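Local coordinates for NADH oxidoreductase (Mesorhizobium loti, PDB 3PI7), which probably binds NADPH and acts as an NAD(P)H-dependent oxidoreductase, perhaps a quinone reductase, of the medium-chain dehydrogenase family, at residues A[28-40]-A[327-339]. Residues are numbered along the deposited sequence; the frame is centred on the assembly and turned at random. Where two conformers were deposited one is given.
Sequences SALEAMEPYLEQG and LAEAIAWVPAELT
Met33, a selenomethionine, crosses the Pro335 ring obliquely and drops between Val334 and Ala330: its CG lies 3.5 Å from Pro335 CD, a tight fit, and its CE reaches to 3.9 Å from Val334 CB. Bends at chi2 (-93°) and chi3 fold this long, flexible chain down onto the helix. Proline, with no N-H to donate, costs no bond at the kink of helix 327-338, and its ring offers Met33 a compact apolar surface. Beyond it, apolar Leu30 touches Leu338 (CD2 to CD1 3.8 Å).

Beside Met33, at mid-contact, branched Ile331 fills two sites: CD1 presses on Leu37 CB at 3.5 Å, while CG2, anti to the backbone N, meets the bent aliphatic part of Glu34.

Waters bridge the segments, which share no direct hydrogen bond. One donates to Leu30 O and Pro335 O; another accepts from Met33 N and approaches Ile331 O and Glu34 OE1. Gln39 (chi1 -175°) stretches toward Leu327 and Ala328, its amide oxygen receiving two waters. One also donates to Ala328 O; the other accepts from Ile331 N and donates to Leu327 O, replacing a direct helix bond.

In this GroES-like domain, the C-terminal helix packs nearly antiparallel (159°) to hairpin strand 37-40. Leu14 of strand 10-16 touches Ile331 and Ala330, helix 63-69 covers Leu30 and Leu37, and strand 345-348 backs Leu327 and Leu338.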
loop_
_atom_site.group_PDB
_atom_site.type_symbol
_atom_site.label_atom_id
_atom_site.label_comp_id
_atom_site.label_asym_id
_atom_site.label_seq_id
_atom_site.Cartn_x
_atom_site.Cartn_y
_atom_site.Cartn_z
ATOM N N SER A 28 -6.216 1.504 21.951
ATOM C CA SER A 28 -5.485 2.736 22.173
ATOM C C SER A 28 -5.936 3.581 23.371
ATOM O O SER A 28 -5.210 4.496 23.739
ATOM C CB SER A 28 -5.560 3.571 20.899
ATOM O OG SER A 28 -6.909 3.897 20.613
ATOM N N ALA A 29 -7.103 3.293 23.966
ATOM C CA ALA A 29 -7.595 4.026 25.134
ATOM C C ALA A 29 -6.761 3.675 26.360
ATOM O O ALA A 29 -6.384 2.518 26.549
ATOM C CB ALA A 29 -9.060 3.690 25.386
ATOM N N LEU A 30 -6.433 4.678 27.152
ATOM C CA LEU A 30 -5.687 4.461 28.391
ATOM C C LEU A 30 -6.677 4.580 29.517
ATOM O O LEU A 30 -7.056 5.685 29.906
ATOM C CB LEU A 30 -4.514 5.432 28.546
ATOM C CG LEU A 30 -3.599 5.136 29.740
ATOM C CD1 LEU A 30 -2.782 3.852 29.522
ATOM C CD2 LEU A 30 -2.733 6.314 30.052
ATOM N N GLU A 31 -7.172 3.432 29.936
ATOM C CA GLU A 31 -8.185 3.270 30.949
ATOM C C GLU A 31 -7.598 3.481 32.360
ATOM O O GLU A 31 -8.292 3.955 33.258
ATOM C CB GLU A 31 -8.849 1.866 30.792
ATOM C CG GLU A 31 -7.996 0.628 31.101
ATOM C CD GLU A 31 -6.791 0.248 30.248
ATOM O OE1 GLU A 31 -6.491 0.939 29.248
ATOM O OE2 GLU A 31 -6.133 -0.758 30.598
ATOM N N ALA A 32 -6.335 3.083 32.552
ATOM C CA ALA A 32 -5.607 3.173 33.815
ATOM C C ALA A 32 -4.103 3.134 33.564
ATOM O O ALA A 32 -3.664 2.567 32.555
ATOM C CB ALA A 32 -6.011 2.031 34.743
HETATM N N MSE A 33 -3.313 3.709 34.495
HETATM C CA MSE A 33 -1.861 3.679 34.377
HETATM C C MSE A 33 -1.258 2.490 35.120
HETATM O O MSE A 33 -0.223 1.972 34.709
HETATM C CB MSE A 33 -1.252 4.971 34.954
HETATM C CG MSE A 33 -1.657 6.195 34.194
HETATM SE SE MSE A 33 -0.416 6.624 32.849
HETATM C CE MSE A 33 0.833 7.747 33.816
ATOM N N GLU A 34 -1.908 2.056 36.226
ATOM C CA GLU A 34 -1.397 1.015 37.124
ATOM C C GLU A 34 -1.073 -0.306 36.453
ATOM O O GLU A 34 -0.135 -0.949 36.928
ATOM C CB GLU A 34 -2.345 0.773 38.297
ATOM C CG GLU A 34 -2.502 1.987 39.199
ATOM C CD GLU A 34 -3.563 2.996 38.796
ATOM O OE1 GLU A 34 -4.136 2.883 37.685
ATOM O OE2 GLU A 34 -3.771 3.948 39.579
ATOM N N PRO A 35 -1.736 -0.757 35.368
ATOM C CA PRO A 35 -1.292 -2.022 34.739
ATOM C C PRO A 35 0.065 -1.875 34.034
ATOM O O PRO A 35 0.783 -2.862 33.835
ATOM C CB PRO A 35 -2.361 -2.273 33.660
ATOM C CG PRO A 35 -3.504 -1.363 33.970
ATOM C CD PRO A 35 -2.912 -0.191 34.663
ATOM N N TYR A 36 0.432 -0.637 33.698
ATOM C CA TYR A 36 1.559 -0.342 32.802
ATOM C C TYR A 36 2.697 0.383 33.427
ATOM O O TYR A 36 3.819 0.298 32.919
ATOM C CB TYR A 36 1.057 0.520 31.630
ATOM C CG TYR A 36 -0.190 -0.035 30.997
ATOM C CD1 TYR A 36 -0.186 -1.288 30.398
ATOM C CD2 TYR A 36 -1.403 0.653 31.073
ATOM C CE1 TYR A 36 -1.355 -1.840 29.869
ATOM C CE2 TYR A 36 -2.582 0.098 30.571
ATOM C CZ TYR A 36 -2.549 -1.144 29.965
ATOM O OH TYR A 36 -3.696 -1.680 29.432
ATOM N N LEU A 37 2.421 1.169 34.483
ATOM C CA LEU A 37 3.460 1.985 35.081
ATOM C C LEU A 37 3.322 1.989 36.572
ATOM O O LEU A 37 2.204 1.893 37.091
ATOM C CB LEU A 37 3.340 3.432 34.558
ATOM C CG LEU A 37 3.623 3.677 33.072
ATOM C CD1 LEU A 37 3.274 5.088 32.695
ATOM C CD2 LEU A 37 5.083 3.422 32.746
ATOM N N GLU A 38 4.451 2.100 37.252
ATOM C CA GLU A 38 4.469 2.217 38.696
ATOM C C GLU A 38 5.399 3.346 39.056
ATOM O O GLU A 38 6.461 3.512 38.435
ATOM C CB GLU A 38 4.890 0.921 39.383
ATOM C CG GLU A 38 6.260 0.386 39.006
ATOM C CD GLU A 38 6.731 -0.780 39.853
ATOM O OE1 GLU A 38 6.365 -0.834 41.047
ATOM O OE2 GLU A 38 7.474 -1.638 39.327
ATOM N N GLN A 39 4.982 4.145 40.028
ATOM C CA GLN A 39 5.824 5.228 40.500
ATOM C C GLN A 39 6.883 4.590 41.371
ATOM O O GLN A 39 6.570 3.764 42.228
ATOM C CB GLN A 39 4.993 6.279 41.252
ATOM C CG GLN A 39 5.851 7.490 41.659
ATOM C CD GLN A 39 5.122 8.431 42.566
ATOM O OE1 GLN A 39 3.951 8.774 42.342
ATOM N NE2 GLN A 39 5.817 8.891 43.595
ATOM N N GLY A 40 8.132 4.935 41.136
ATOM C CA GLY A 40 9.199 4.373 41.953
ATOM C C GLY A 40 10.358 5.319 42.098
ATOM O O GLY A 40 10.396 6.368 41.463
ATOM N N LEU A 327 4.354 14.658 38.578
ATOM C CA LEU A 327 4.732 13.248 38.414
ATOM C C LEU A 327 4.106 12.390 39.524
ATOM O O LEU A 327 3.697 11.267 39.248
ATOM C CB LEU A 327 6.249 13.074 38.393
ATOM C CG LEU A 327 6.756 11.685 37.968
ATOM C CD1 LEU A 327 7.978 11.808 37.096
ATOM C CD2 LEU A 327 7.051 10.814 39.177
ATOM N N ALA A 328 3.989 12.927 40.757
ATOM C CA ALA A 328 3.409 12.235 41.906
ATOM C C ALA A 328 1.928 11.936 41.722
ATOM O O ALA A 328 1.388 11.127 42.471
ATOM C CB ALA A 328 3.606 13.042 43.185
ATOM N N GLU A 329 1.272 12.644 40.806
ATOM C CA GLU A 329 -0.145 12.487 40.495
ATOM C C GLU A 329 -0.379 11.751 39.182
ATOM O O GLU A 329 -1.530 11.474 38.870
ATOM C CB GLU A 329 -0.843 13.874 40.385
ATOM C CG GLU A 329 -0.856 14.703 41.662
ATOM C CD GLU A 329 -1.686 14.138 42.799
ATOM O OE1 GLU A 329 -2.355 13.088 42.627
ATOM O OE2 GLU A 329 -1.640 14.749 43.883
ATOM N N ALA A 330 0.675 11.502 38.376
ATOM C CA ALA A 330 0.520 10.973 37.034
ATOM C C ALA A 330 -0.147 9.587 36.969
ATOM O O ALA A 330 -1.041 9.394 36.142
ATOM C CB ALA A 330 1.865 10.942 36.332
ATOM N N ILE A 331 0.264 8.639 37.830
ATOM C CA ILE A 331 -0.315 7.280 37.794
ATOM C C ILE A 331 -1.805 7.363 38.027
ATOM O O ILE A 331 -2.603 6.764 37.297
ATOM C CB ILE A 331 0.385 6.330 38.821
ATOM C CG1 ILE A 331 1.874 6.110 38.446
ATOM C CG2 ILE A 331 -0.357 4.977 38.965
ATOM C CD1 ILE A 331 2.127 5.390 37.209
ATOM N N ALA A 332 -2.194 8.159 39.011
ATOM C CA ALA A 332 -3.595 8.252 39.339
ATOM C C ALA A 332 -4.415 9.039 38.345
ATOM O O ALA A 332 -5.520 8.604 38.045
ATOM C CB ALA A 332 -3.770 8.875 40.723
ATOM N N TRP A 333 -3.922 10.183 37.840
ATOM C CA TRP A 333 -4.805 11.080 37.100
ATOM C C TRP A 333 -4.498 11.375 35.652
ATOM O O TRP A 333 -5.295 12.089 35.023
ATOM C CB TRP A 333 -4.939 12.409 37.872
ATOM C CG TRP A 333 -5.282 12.207 39.320
ATOM C CD1 TRP A 333 -4.526 12.572 40.390
ATOM C CD2 TRP A 333 -6.388 11.446 39.848
ATOM N NE1 TRP A 333 -5.109 12.132 41.556
ATOM C CE2 TRP A 333 -6.271 11.465 41.253
ATOM C CE3 TRP A 333 -7.498 10.791 39.268
ATOM C CZ2 TRP A 333 -7.191 10.817 42.092
ATOM C CZ3 TRP A 333 -8.394 10.130 40.097
ATOM C CH2 TRP A 333 -8.253 10.169 41.492
ATOM N N VAL A 334 -3.416 10.839 35.089
ATOM C CA VAL A 334 -3.204 11.062 33.655
ATOM C C VAL A 334 -4.417 10.441 32.849
ATOM O O VAL A 334 -4.929 11.143 31.992
ATOM C CB VAL A 334 -1.836 10.543 33.177
ATOM C CG1 VAL A 334 -1.858 10.168 31.698
ATOM C CG2 VAL A 334 -0.745 11.572 33.472
ATOM N N PRO A 335 -4.934 9.215 33.111
ATOM C CA PRO A 335 -6.050 8.706 32.283
ATOM C C PRO A 335 -7.279 9.609 32.297
ATOM O O PRO A 335 -7.897 9.789 31.252
ATOM C CB PRO A 335 -6.351 7.333 32.884
ATOM C CG PRO A 335 -5.077 6.910 33.469
ATOM C CD PRO A 335 -4.508 8.181 34.075
ATOM N N ALA A 336 -7.610 10.199 33.458
ATOM C CA ALA A 336 -8.738 11.121 33.564
ATOM C C ALA A 336 -8.496 12.342 32.706
ATOM O O ALA A 336 -9.421 12.852 32.098
ATOM C CB ALA A 336 -8.944 11.539 35.014
ATOM N N GLU A 337 -7.261 12.840 32.672
ATOM C CA GLU A 337 -6.950 14.018 31.871
ATOM C C GLU A 337 -6.902 13.703 30.382
ATOM O O GLU A 337 -7.225 14.570 29.576
ATOM C CB GLU A 337 -5.626 14.672 32.313
ATOM C CG GLU A 337 -5.682 15.307 33.691
ATOM C CD GLU A 337 -6.722 16.397 33.885
ATOM O OE1 GLU A 337 -7.002 17.146 32.922
ATOM O OE2 GLU A 337 -7.292 16.467 34.995
ATOM N N LEU A 338 -6.478 12.490 30.006
ATOM C CA LEU A 338 -6.381 12.122 28.598
ATOM C C LEU A 338 -7.764 11.979 27.942
ATOM O O LEU A 338 -7.855 12.137 26.728
ATOM C CB LEU A 338 -5.563 10.832 28.409
ATOM C CG LEU A 338 -4.033 10.949 28.509
ATOM C CD1 LEU A 338 -3.379 9.606 28.276
ATOM C CD2 LEU A 338 -3.462 11.938 27.475
ATOM N N THR A 339 -8.828 11.720 28.731
ATOM C CA THR A 339 -10.198 11.570 28.215
ATOM C C THR A 339 -10.774 12.907 27.787
ATOM O O THR A 339 -11.665 12.937 26.934
ATOM C CB THR A 339 -11.134 10.890 29.225
ATOM O OG1 THR A 339 -11.191 11.644 30.437
ATOM C CG2 THR A 339 -10.755 9.454 29.495
HETATM O O HOH W 1 -7.629 8.036 29.174
HETATM O O HOH W 2 -4.705 5.152 36.602
HETATM O O HOH W 3 -6.024 5.433 39.359
HETATM O O HOH W 4 2.212 9.086 40.052
HETATM O O HOH W 5 2.594 9.534 44.632
#